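Long-range contacts in type II secretion pathway related protein (PDB 3SOL), which probably serves as the pilotin of the type II secretion system, a lipoprotein that guides the secretin to the outer membrane: residues Leu7-Ser12 with His59-Ile63; Ile13-Thr17 with Leu85-Ile89; Tyr19-Cys24 with Lys77-Asn82; Val38-Ile42 with Phe88-Leu92. All blocks are in the same frame, centred on the assembly; numbering follows the deposited sequence.

How the contacts relate
From the N terminus, helix 5-23 supplies one side of contacts 1, 2 and 3 in turn. Contact 1 joins its first turns to helix 53-69. Contact 2 joins its middle to the start of helix 86-93 and closes the longest loop. Contact 3 ties its C-terminal end to helix 74-84 and lies wholly within the loop of contact 2. Contact 4 starts on helix 32-45 and returns to helix 86-93, where it shares Phe-88 and Ile-89 with contact 2. Contact 1 crosses all three others, and contacts 3 and 4 also cross. Together they bind all five helices of the pilotin domain into one small bundle.

Contact 1: residues Leu7-Ser12 with His59-Ile63; sequences LEQMAS and HSDDI
Glu-8 and His-59 form the polar part of this helix-helix contact. The ring NE2 donates to Glu-8 OE2 at 2.8 Å with an N-H...O angle of 162°. The oxygen lies in the imidazole plane, but the nitrogen meets it from above the carboxylate plane. The carboxylate and ring planes are steeply inclined to each other. A bend in the glutamate chain, chi2 79°, curls the carboxylate round to the ring edge. A second polar bond stays within helix 7-12. Ser-12 OG donates to Glu-8 O at 2.7 Å, and Ser-12 N reaches the same oxygen from the other face of its carbonyl.

The apolar part centres on Ala-11. Its methyl CB sits at the edge of the His-59 ring, 3.4 Å from CD2. The same CB meets the tip of Ile-63, with CD1 3.7 Å away. That CD1 also lies against Ser-12 OG at 3.7 Å. Ser-60 packs its small side chain against the backbone of Ala-11. The helices come close here, with Ala-11 CA 4.5 Å from Ser-60 CA, as their small side chains allow.

The axes of the two segments cross at -65°. The His-carboxylate bond and small-residue packing join the first and third helices of the all-helical pilotin fold. Helix 53-69 lies against one flank of helix 5-23. Leu-7 touches Ile-56 and Leu-51, Met-10 turns to Trp-48 and Leu-51, and Ser-60 continues onto Val-14 and Ser-15.

Contact 2: residues Ile13-Thr17 with Leu85-Ile89; sequences IVSAT and LVPFI
Ile-13 and Phe-88 are brought together by their first torsions. Phe-88 CG is trans to its own nitrogen, chi1 -176°, which sends the ring out toward helix 5-23. In Ile-13, chi1 of -70° places CG1 beside the nitrogen and leaves CG2 to meet the ring. The contact belongs to the core of the all-helical pilotin fold, where the last helix, 86-93, packs on the first.

The CG2 methyl of Ile-13 lies over one face of the Phe-88 ring in a CH-pi contact, displaced toward the rim. Its modelled spacing is too short to be taken literally. Thr-17 approaches the same ring at its edge, with OG1 3.5 Å from Phe-88 CD2.

Leu-85 packs beside Phe-88 against the same helix, 5-23. It is the first residue to leave helix 74-84 and also the N-cap residue of helix 86-93, so its side chain enters the core from the turn between them. Its CD1 branch touches Ala-16 CB at 3.7 Å and Thr-17 OG1 at 3.7 Å. The CD2 branch leans on Ile-13 CG2 at 4.0 Å. Helix 32-45 adds Ile-35, which touches Thr-17.

No hydrogen bond crosses this contact. The hydroxyl of Thr-17 is instead turned back to its own helix, where OG1 donates to Ile-13 O at 2.7 Å.

Contact 3: residues Tyr19-Cys24 with Lys77-Asn82; sequences YLKMRC and KCREFN
Cys-24 and Cys-78 are joined by a disulfide, SG to SG 2.1 Å, with chi3 at -82°. It joins the residue just after helix 5-23 to helix 74-84. Segments 19-23 and 77-82 run roughly antiparallel, at 141°.

The tight part is built on Leu-20, Tyr-19, Phe-81 and Lys-77. Leu-20 presses its CD2 branch on Phe-81 CB at 3.6 Å. The edge of Phe-81 points to the face of Tyr-19 in an offset edge-to-face pair, with ring planes 71° apart. Phe-81 CE2 also lies 3.9 Å from Tyr-19 CB. Lys-77, extended beyond CG, passes obliquely across the end of the tyrosine, with CD 3.4 Å from Tyr-19 OH. Its NZ donates to Tyr-19 OH at 3.1 Å.

The other side is looser. Arg-23 is exposed and lays its CD over the Tyr-19 ring, while NE bonds Tyr-64. Asn-82 OD1 lies 3.3 Å from Leu-20 CD2 but has Arg-26 as its main partner. Nearby a water donates to Cys-24 O at 3.0 Å, and its short link to Asn-82 ND2 is doubtful.

Glu-74 accepts from Tyr-19 OH and forms a salt bridge with Lys-77, whose NZ also reaches the carbonyls of Leu-67 and Asp-70. The buried ammonium is therefore well satisfied and is probably held charged. The covalent link is consistent with a protein that folds in the oxidising periplasm.

Contact 4: residues Val38-Ile42 with Phe88-Leu92; sequences VANRI and FIGEL
Ile-42 meets the Phe-88 ring at its edge, with CD1 3.6 Å from Phe-88 CE1. Leu-92 comes from the ring's own helix and puts its CG over one face, while the other face belongs to contact 2. Val-38 approaches the ring obliquely through CG1, 4.1 Å from Phe-88 CE1. Glu-91 OE1 and CB lie at the edge of the Arg-41 guanidinium, and Val-38 O sits above one of its faces, near the rim.

A bend at chi3, 61°, turns the arginine toward helix 86-93. Its NH2 donates to Glu-91 OE1 at 3.1 Å with an angle of 159°, and NH1 adds a weak bond of 3.4 Å to the same oxygen. NH2 reaches that oxygen from above the carboxylate plane.

Away from the salt bridge, Leu-92 packs its CD2 on Val-38 CB at 3.9 Å. Segments 38-42 and 88-92 cross at 108°, consistent with a small meeting area. Ile-35 extends the packing, touching both Phe-88 and Leu-92.

The contact is apolar packing flanked by one ion pair, joining the second and last helices of the pilotin fold. Arg-41 is exposed, so solvent probably weakens the pair. Val-38, Ile-42, Phe-88 and Leu-92 probably supply most of the packing.

Contact 1: residues Leu7-Ser12 with His59-Ile63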
loop_
_atom_site.group_PDB
_atom_site.type_symbol
_atom_site.label_atom_id
_atom_site.label_comp_id
_atom_site.label_asym_id
_atom_site.label_seq_id
_atom_site.Cartn_x
_atom_site.Cartn_y
_atom_site.Cartn_z
ATOM N N LEU A 7 8.038 7.842 -4.287
ATOM C CA LEU A 7 7.488 6.689 -5.004
ATOM C C LEU A 7 7.694 5.410 -4.199
ATOM O O LEU A 7 6.771 4.595 -4.069
ATOM C CB LEU A 7 8.141 6.542 -6.385
ATOM C CG LEU A 7 7.718 5.360 -7.264
ATOM C CD1 LEU A 7 6.211 5.250 -7.368
ATOM C CD2 LEU A 7 8.320 5.489 -8.641
ATOM N N GLU A 8 8.908 5.234 -3.672
ATOM C CA GLU A 8 9.222 4.094 -2.797
ATOM C C GLU A 8 8.267 4.030 -1.599
ATOM O O GLU A 8 7.732 2.963 -1.276
ATOM C CB GLU A 8 10.676 4.174 -2.314
ATOM C CG GLU A 8 11.210 2.862 -1.724
ATOM C CD GLU A 8 11.617 1.837 -2.798
ATOM O OE1 GLU A 8 12.510 2.155 -3.626
ATOM O OE2 GLU A 8 11.055 0.709 -2.791
ATOM N N GLN A 9 8.065 5.174 -0.949
ATOM C CA GLN A 9 7.118 5.303 0.165
ATOM C C GLN A 9 5.695 4.930 -0.250
ATOM O O GLN A 9 5.105 4.019 0.311
ATOM C CB GLN A 9 7.138 6.738 0.718
ATOM C CG GLN A 9 5.907 7.127 1.570
ATOM C CD GLN A 9 6.156 8.348 2.467
ATOM O OE1 GLN A 9 6.985 9.208 2.160
ATOM N NE2 GLN A 9 5.432 8.411 3.588
ATOM N N MET A 10 5.149 5.644 -1.226
ATOM C CA MET A 10 3.783 5.394 -1.680
ATOM C C MET A 10 3.589 3.951 -2.134
ATOM O O MET A 10 2.605 3.345 -1.780
ATOM C CB MET A 10 3.383 6.337 -2.825
ATOM C CG MET A 10 3.169 7.813 -2.428
ATOM S SD MET A 10 2.072 8.082 -1.003
ATOM C CE MET A 10 0.800 6.867 -1.314
ATOM N N ALA A 11 4.532 3.414 -2.905
ATOM C CA ALA A 11 4.435 2.040 -3.406
ATOM C C ALA A 11 4.428 1.025 -2.264
ATOM O O ALA A 11 3.713 0.035 -2.318
ATOM C CB ALA A 11 5.557 1.738 -4.375
ATOM N N SER A 12 5.213 1.285 -1.227
ATOM C CA SER A 12 5.274 0.403 -0.060
ATOM C C SER A 12 3.962 0.349 0.708
ATOM O O SER A 12 3.515 -0.732 1.129
ATOM C CB SER A 12 6.399 0.846 0.863
ATOM O OG SER A 12 7.641 0.725 0.187
ATOM N N HIS A 59 5.601 -0.353 -9.261
ATOM C CA HIS A 59 6.560 -0.560 -8.178
ATOM C C HIS A 59 5.936 -1.385 -7.047
ATOM O O HIS A 59 6.598 -2.231 -6.460
ATOM C CB HIS A 59 7.077 0.770 -7.618
ATOM C CG HIS A 59 8.361 0.646 -6.848
ATOM N ND1 HIS A 59 9.515 0.130 -7.404
ATOM C CD2 HIS A 59 8.683 0.989 -5.577
ATOM C CE1 HIS A 59 10.484 0.143 -6.505
ATOM N NE2 HIS A 59 10.008 0.663 -5.388
ATOM N N SER A 60 4.672 -1.113 -6.743
ATOM C CA SER A 60 3.964 -1.841 -5.697
ATOM C C SER A 60 3.919 -3.337 -6.021
ATOM O O SER A 60 4.081 -4.175 -5.118
ATOM C CB SER A 60 2.551 -1.284 -5.502
ATOM O OG SER A 60 1.847 -2.024 -4.512
ATOM N N ASP A 61 3.713 -3.662 -7.299
ATOM C CA ASP A 61 3.727 -5.055 -7.783
ATOM C C ASP A 61 5.052 -5.737 -7.470
ATOM O O ASP A 61 5.086 -6.882 -7.021
ATOM C CB ASP A 61 3.489 -5.128 -9.300
ATOM C CG ASP A 61 2.055 -4.775 -9.705
ATOM O OD1 ASP A 61 1.160 -4.719 -8.829
ATOM O OD2 ASP A 61 1.829 -4.565 -10.919
ATOM N N ASP A 62 6.147 -5.024 -7.715
ATOM C CA ASP A 62 7.486 -5.569 -7.502
ATOM C C ASP A 62 7.793 -5.755 -6.021
ATOM O O ASP A 62 8.378 -6.767 -5.625
ATOM C CB ASP A 62 8.523 -4.648 -8.127
ATOM C CG ASP A 62 8.477 -4.651 -9.646
ATOM O OD1 ASP A 62 7.973 -5.626 -10.257
ATOM O OD2 ASP A 62 8.965 -3.668 -10.229
ATOM N N ILE A 63 7.383 -4.784 -5.204
ATOM C CA ILE A 63 7.517 -4.881 -3.759
ATOM C C ILE A 63 6.689 -6.042 -3.230
ATOM O O ILE A 63 7.142 -6.793 -2.367
ATOM C CB ILE A 63 7.091 -3.580 -3.047
ATOM C CG1 ILE A 63 8.065 -2.441 -3.392
ATOM C CG2 ILE A 63 7.050 -3.790 -1.535
ATOM C CD1 ILE A 63 7.555 -1.064 -3.045
#

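Contact 2: residues Ile13-Thr17 with Leu85-Ile89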
loop_
_atom_site.group_PDB
_atom_site.type_symbol
_atom_site.label_atom_id
_atom_site.label_comp_id
_atom_site.label_asym_id
_atom_site.label_seq_id
_atom_site.Cartn_x
_atom_site.Cartn_y
_atom_site.Cartn_z
ATOM N N ILE A 13 3.336 1.511 0.878
ATOM C CA ILE A 13 2.026 1.596 1.506
ATOM C C ILE A 13 0.966 0.833 0.702
ATOM O O ILE A 13 0.167 0.081 1.270
ATOM C CB ILE A 13 1.592 3.061 1.682
ATOM C CG1 ILE A 13 2.464 3.727 2.760
ATOM C CG2 ILE A 13 0.140 3.124 2.078
ATOM C CD1 ILE A 13 2.532 5.243 2.672
ATOM N N VAL A 14 0.957 1.029 -0.615
ATOM C CA VAL A 14 0.004 0.337 -1.498
ATOM C C VAL A 14 0.227 -1.193 -1.520
ATOM O O VAL A 14 -0.736 -1.956 -1.466
ATOM C CB VAL A 14 0.019 0.964 -2.909
ATOM C CG1 VAL A 14 -0.713 0.087 -3.929
ATOM C CG2 VAL A 14 -0.602 2.372 -2.858
ATOM N N SER A 15 1.485 -1.646 -1.568
ATOM C CA SER A 15 1.773 -3.099 -1.585
ATOM C C SER A 15 1.409 -3.767 -0.265
ATOM O O SER A 15 0.912 -4.885 -0.249
ATOM C CB SER A 15 3.242 -3.385 -1.891
ATOM O OG SER A 15 4.040 -2.751 -0.916
ATOM N N ALA A 16 1.670 -3.079 0.843
ATOM C CA ALA A 16 1.302 -3.577 2.170
ATOM C C ALA A 16 -0.221 -3.698 2.306
ATOM O O ALA A 16 -0.736 -4.641 2.912
ATOM C CB ALA A 16 1.881 -2.639 3.261
ATOM N N THR A 17 -0.942 -2.746 1.714
ATOM C CA THR A 17 -2.394 -2.750 1.746
ATOM C C THR A 17 -2.921 -3.917 0.908
ATOM O O THR A 17 -3.859 -4.619 1.308
ATOM C CB THR A 17 -2.951 -1.377 1.254
ATOM O OG1 THR A 17 -2.404 -0.330 2.093
ATOM C CG2 THR A 17 -4.430 -1.354 1.356
ATOM N N LEU A 85 -0.356 0.409 9.157
ATOM C CA LEU A 85 -1.176 1.064 8.128
ATOM C C LEU A 85 -2.391 1.838 8.687
ATOM O O LEU A 85 -3.202 2.370 7.922
ATOM C CB LEU A 85 -1.620 0.046 7.077
ATOM C CG LEU A 85 -0.522 -0.448 6.134
ATOM C CD1 LEU A 85 -1.024 -1.589 5.258
ATOM C CD2 LEU A 85 -0.067 0.687 5.253
ATOM N N VAL A 86 -2.501 1.932 10.005
ATOM C CA VAL A 86 -3.665 2.551 10.623
ATOM C C VAL A 86 -3.936 3.938 10.026
ATOM O O VAL A 86 -5.063 4.216 9.616
ATOM C CB VAL A 86 -3.550 2.580 12.186
ATOM C CG1 VAL A 86 -4.612 3.478 12.798
ATOM C CG2 VAL A 86 -3.671 1.165 12.753
ATOM N N PRO A 87 -2.906 4.803 9.943
ATOM C CA PRO A 87 -3.125 6.111 9.313
ATOM C C PRO A 87 -3.618 6.075 7.852
ATOM O O PRO A 87 -4.586 6.765 7.514
ATOM C CB PRO A 87 -1.740 6.773 9.403
ATOM C CG PRO A 87 -1.102 6.126 10.577
ATOM C CD PRO A 87 -1.558 4.704 10.534
ATOM N N PHE A 88 -2.957 5.299 6.995
ATOM C CA PHE A 88 -3.356 5.197 5.583
ATOM C C PHE A 88 -4.763 4.623 5.438
ATOM O O PHE A 88 -5.562 5.116 4.644
ATOM C CB PHE A 88 -2.364 4.345 4.790
ATOM C CG PHE A 88 -2.656 4.276 3.304
ATOM C CD1 PHE A 88 -2.643 5.428 2.520
ATOM C CD2 PHE A 88 -2.903 3.054 2.686
ATOM C CE1 PHE A 88 -2.904 5.372 1.141
ATOM C CE2 PHE A 88 -3.158 2.986 1.309
ATOM C CZ PHE A 88 -3.158 4.156 0.537
ATOM N N ILE A 89 -5.072 3.587 6.214
ATOM C CA ILE A 89 -6.407 2.964 6.179
ATOM C C ILE A 89 -7.494 3.980 6.569
ATOM O O ILE A 89 -8.597 3.943 6.031
ATOM C CB ILE A 89 -6.468 1.713 7.084
ATOM C CG1 ILE A 89 -5.538 0.617 6.530
ATOM C CG2 ILE A 89 -7.899 1.198 7.214
ATOM C CD1 ILE A 89 -5.358 -0.588 7.448
#

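Contact 3: residues Tyr19-Cys24 with Lys77-Asn82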
loop_
_atom_site.group_PDB
_atom_site.type_symbol
_atom_site.label_atom_id
_atom_site.label_comp_id
_atom_site.label_asym_id
_atom_site.label_seq_id
_atom_site.Cartn_x
_atom_site.Cartn_y
_atom_site.Cartn_z
ATOM N N TYR A 19 -1.222 -6.679 0.447
ATOM C CA TYR A 19 -0.893 -7.831 1.284
ATOM C C TYR A 19 -1.974 -8.069 2.344
ATOM O O TYR A 19 -2.394 -9.194 2.544
ATOM C CB TYR A 19 0.487 -7.662 1.922
ATOM C CG TYR A 19 1.234 -8.972 2.093
ATOM C CD1 TYR A 19 2.183 -9.359 1.172
ATOM C CD2 TYR A 19 0.982 -9.821 3.165
ATOM C CE1 TYR A 19 2.880 -10.546 1.300
ATOM C CE2 TYR A 19 1.676 -11.046 3.299
ATOM C CZ TYR A 19 2.622 -11.381 2.356
ATOM O OH TYR A 19 3.351 -12.541 2.421
ATOM N N LEU A 20 -2.449 -7.004 2.991
ATOM C CA LEU A 20 -3.511 -7.133 3.987
ATOM C C LEU A 20 -4.785 -7.709 3.397
ATOM O O LEU A 20 -5.429 -8.582 4.004
ATOM C CB LEU A 20 -3.802 -5.776 4.642
ATOM C CG LEU A 20 -2.783 -5.307 5.667
ATOM C CD1 LEU A 20 -3.236 -3.965 6.249
ATOM C CD2 LEU A 20 -2.598 -6.382 6.784
ATOM N N LYS A 21 -5.152 -7.228 2.214
ATOM C CA LYS A 21 -6.361 -7.676 1.554
ATOM C C LYS A 21 -6.277 -9.126 1.087
ATOM O O LYS A 21 -7.219 -9.881 1.232
ATOM C CB LYS A 21 -6.664 -6.775 0.359
ATOM C CG LYS A 21 -7.199 -5.429 0.750
ATOM C CD LYS A 21 -7.150 -4.439 -0.427
ATOM C CE LYS A 21 -7.996 -4.847 -1.585
ATOM N NZ LYS A 21 -7.836 -3.856 -2.695
ATOM N N MET A 22 -5.141 -9.497 0.518
ATOM C CA MET A 22 -4.974 -10.799 -0.107
ATOM C C MET A 22 -4.661 -11.892 0.935
ATOM O O MET A 22 -5.156 -13.010 0.826
ATOM C CB MET A 22 -3.845 -10.741 -1.158
ATOM C CG MET A 22 -4.186 -9.922 -2.402
ATOM S SD MET A 22 -5.196 -10.817 -3.626
ATOM C CE MET A 22 -4.414 -12.367 -3.623
ATOM N N ARG A 23 -3.838 -11.570 1.924
ATOM C CA ARG A 23 -3.258 -12.603 2.792
ATOM C C ARG A 23 -3.610 -12.467 4.264
ATOM O O ARG A 23 -3.269 -13.354 5.058
ATOM C CB ARG A 23 -1.749 -12.594 2.597
ATOM C CG ARG A 23 -1.452 -13.105 1.193
ATOM C CD ARG A 23 -0.110 -12.933 0.789
ATOM N NE ARG A 23 0.070 -13.517 -0.549
ATOM C CZ ARG A 23 0.623 -14.691 -0.809
ATOM N NH1 ARG A 23 0.776 -15.052 -2.069
ATOM N NH2 ARG A 23 1.020 -15.496 0.159
ATOM N N CYS A 24 -4.284 -11.369 4.613
ATOM C CA CYS A 24 -4.629 -11.048 6.005
ATOM C C CYS A 24 -6.107 -10.695 6.173
ATOM O O CYS A 24 -6.479 -10.000 7.117
ATOM C CB CYS A 24 -3.753 -9.914 6.530
ATOM S SG CYS A 24 -1.990 -10.144 6.227
ATOM N N LYS A 77 3.708 -10.837 9.526
ATOM C CA LYS A 77 3.539 -9.840 8.450
ATOM C C LYS A 77 2.200 -9.139 8.602
ATOM O O LYS A 77 2.130 -7.897 8.555
ATOM C CB LYS A 77 3.601 -10.482 7.063
ATOM C CG LYS A 77 4.945 -11.096 6.709
ATOM C CD LYS A 77 4.929 -11.693 5.313
ATOM C CE LYS A 77 6.224 -12.394 4.981
ATOM N NZ LYS A 77 6.138 -13.167 3.691
ATOM N N CYS A 78 1.144 -9.940 8.767
ATOM C CA CYS A 78 -0.210 -9.401 8.959
ATOM C C CYS A 78 -0.275 -8.467 10.167
ATOM O O CYS A 78 -0.823 -7.358 10.081
ATOM C CB CYS A 78 -1.219 -10.521 9.115
ATOM S SG CYS A 78 -1.440 -11.542 7.634
ATOM N N ARG A 79 0.311 -8.899 11.282
ATOM C CA ARG A 79 0.252 -8.084 12.506
ATOM C C ARG A 79 1.032 -6.775 12.365
ATOM O O ARG A 79 0.588 -5.735 12.839
ATOM C CB ARG A 79 0.732 -8.896 13.715
ATOM C CG ARG A 79 -0.276 -9.961 14.071
ATOM C CD ARG A 79 0.083 -10.808 15.250
ATOM N NE ARG A 79 -1.089 -11.642 15.527
ATOM C CZ ARG A 79 -2.093 -11.334 16.343
ATOM N NH1 ARG A 79 -2.084 -10.234 17.090
ATOM N NH2 ARG A 79 -3.115 -12.176 16.423
ATOM N N GLU A 80 2.198 -6.830 11.716
ATOM C CA GLU A 80 2.999 -5.630 11.483
ATOM C C GLU A 80 2.272 -4.640 10.575
ATOM O O GLU A 80 2.205 -3.438 10.884
ATOM C CB GLU A 80 4.376 -6.006 10.900
ATOM C CG GLU A 80 5.279 -6.734 11.891
ATOM C CD GLU A 80 5.901 -5.820 12.944
ATOM O OE1 GLU A 80 5.547 -4.620 13.043
ATOM O OE2 GLU A 80 6.755 -6.314 13.705
ATOM N N PHE A 81 1.706 -5.130 9.468
ATOM C CA PHE A 81 1.005 -4.244 8.541
ATOM C C PHE A 81 -0.295 -3.687 9.104
ATOM O O PHE A 81 -0.580 -2.515 8.892
ATOM C CB PHE A 81 0.720 -4.933 7.210
ATOM C CG PHE A 81 1.946 -5.282 6.414
ATOM C CD1 PHE A 81 3.107 -4.551 6.513
ATOM C CD2 PHE A 81 1.904 -6.345 5.527
ATOM C CE1 PHE A 81 4.220 -4.880 5.739
ATOM C CE2 PHE A 81 3.006 -6.689 4.751
ATOM C CZ PHE A 81 4.159 -5.962 4.858
ATOM N N ASN A 82 -1.060 -4.498 9.836
ATOM C CA ASN A 82 -2.304 -4.014 10.464
ATOM C C ASN A 82 -2.049 -2.872 11.437
ATOM O O ASN A 82 -2.825 -1.912 11.483
ATOM C CB ASN A 82 -3.097 -5.142 11.168
ATOM C CG ASN A 82 -3.963 -5.952 10.225
ATOM O OD1 ASN A 82 -4.512 -5.419 9.258
ATOM N ND2 ASN A 82 -4.150 -7.242 10.531
HETATM O O HOH W 1 -4.855 -9.468 9.543
#

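Contact 4: residues Val38-Ile42 with Phe88-Leu92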
loop_
_atom_site.group_PDB
_atom_site.type_symbol
_atom_site.label_atom_id
_atom_site.label_comp_id
_atom_site.label_asym_id
_atom_site.label_seq_id
_atom_site.Cartn_x
_atom_site.Cartn_y
_atom_site.Cartn_z
ATOM N N VAL A 38 -6.549 7.211 -3.869
ATOM C CA VAL A 38 -6.253 7.822 -2.584
ATOM C C VAL A 38 -4.754 8.116 -2.453
ATOM O O VAL A 38 -4.370 9.178 -1.961
ATOM C CB VAL A 38 -6.748 6.938 -1.427
ATOM C CG1 VAL A 38 -6.253 7.470 -0.083
ATOM C CG2 VAL A 38 -8.273 6.855 -1.448
ATOM N N ALA A 39 -3.914 7.199 -2.921
ATOM C CA ALA A 39 -2.467 7.440 -2.982
ATOM C C ALA A 39 -2.128 8.630 -3.883
ATOM O O ALA A 39 -1.239 9.417 -3.562
ATOM C CB ALA A 39 -1.733 6.187 -3.459
ATOM N N ASN A 40 -2.837 8.756 -5.006
ATOM C CA ASN A 40 -2.663 9.882 -5.930
ATOM C C ASN A 40 -3.126 11.190 -5.292
ATOM O O ASN A 40 -2.452 12.221 -5.409
ATOM C CB ASN A 40 -3.424 9.628 -7.242
ATOM C CG ASN A 40 -3.123 10.671 -8.328
ATOM O OD1 ASN A 40 -1.994 11.134 -8.479
ATOM N ND2 ASN A 40 -4.145 11.031 -9.091
ATOM N N ARG A 41 -4.275 11.146 -4.622
ATOM C CA ARG A 41 -4.757 12.278 -3.843
ATOM C C ARG A 41 -3.701 12.704 -2.810
ATOM O O ARG A 41 -3.269 13.862 -2.788
ATOM C CB ARG A 41 -6.080 11.924 -3.155
ATOM C CG ARG A 41 -6.683 13.070 -2.346
ATOM C CD ARG A 41 -8.030 12.711 -1.704
ATOM N NE ARG A 41 -7.956 11.591 -0.759
ATOM C CZ ARG A 41 -7.423 11.641 0.464
ATOM N NH1 ARG A 41 -6.866 12.759 0.930
ATOM N NH2 ARG A 41 -7.434 10.552 1.230
ATOM N N ILE A 42 -3.288 11.757 -1.971
ATOM C CA ILE A 42 -2.277 12.001 -0.928
ATOM C C ILE A 42 -1.006 12.650 -1.490
ATOM O O ILE A 42 -0.575 13.687 -0.988
ATOM C CB ILE A 42 -1.905 10.702 -0.180
ATOM C CG1 ILE A 42 -3.046 10.263 0.747
ATOM C CG2 ILE A 42 -0.638 10.897 0.644
ATOM C CD1 ILE A 42 -2.826 8.917 1.362
ATOM N N PHE A 88 -2.957 5.299 6.995
ATOM C CA PHE A 88 -3.356 5.197 5.583
ATOM C C PHE A 88 -4.763 4.623 5.438
ATOM O O PHE A 88 -5.562 5.116 4.644
ATOM C CB PHE A 88 -2.364 4.345 4.790
ATOM C CG PHE A 88 -2.656 4.276 3.304
ATOM C CD1 PHE A 88 -2.643 5.428 2.520
ATOM C CD2 PHE A 88 -2.903 3.054 2.686
ATOM C CE1 PHE A 88 -2.904 5.372 1.141
ATOM C CE2 PHE A 88 -3.158 2.986 1.309
ATOM C CZ PHE A 88 -3.158 4.156 0.537
ATOM N N ILE A 89 -5.072 3.587 6.214
ATOM C CA ILE A 89 -6.407 2.964 6.179
ATOM C C ILE A 89 -7.494 3.980 6.569
ATOM O O ILE A 89 -8.597 3.943 6.031
ATOM C CB ILE A 89 -6.468 1.713 7.084
ATOM C CG1 ILE A 89 -5.538 0.617 6.530
ATOM C CG2 ILE A 89 -7.899 1.198 7.214
ATOM C CD1 ILE A 89 -5.358 -0.588 7.448
ATOM N N GLY A 90 -7.172 4.892 7.486
ATOM C CA GLY A 90 -8.065 6.022 7.825
ATOM C C GLY A 90 -8.377 6.945 6.653
ATOM O O GLY A 90 -9.500 7.436 6.520
ATOM N N GLU A 91 -7.374 7.187 5.810
ATOM C CA GLU A 91 -7.565 7.939 4.566
ATOM C C GLU A 91 -8.373 7.137 3.538
ATOM O O GLU A 91 -9.209 7.693 2.812
ATOM C CB GLU A 91 -6.212 8.335 3.968
ATOM C CG GLU A 91 -5.433 9.325 4.826
ATOM C CD GLU A 91 -6.153 10.662 4.968
ATOM O OE1 GLU A 91 -6.267 11.385 3.953
ATOM O OE2 GLU A 91 -6.608 10.976 6.094
ATOM N N LEU A 92 -8.115 5.833 3.489
ATOM C CA LEU A 92 -8.812 4.928 2.579
ATOM C C LEU A 92 -10.307 4.878 2.863
ATOM O O LEU A 92 -11.118 4.959 1.942
ATOM C CB LEU A 92 -8.236 3.505 2.682
ATOM C CG LEU A 92 -6.863 3.261 2.057
ATOM C CD1 LEU A 92 -6.444 1.796 2.225
ATOM C CD2 LEU A 92 -6.862 3.654 0.589
#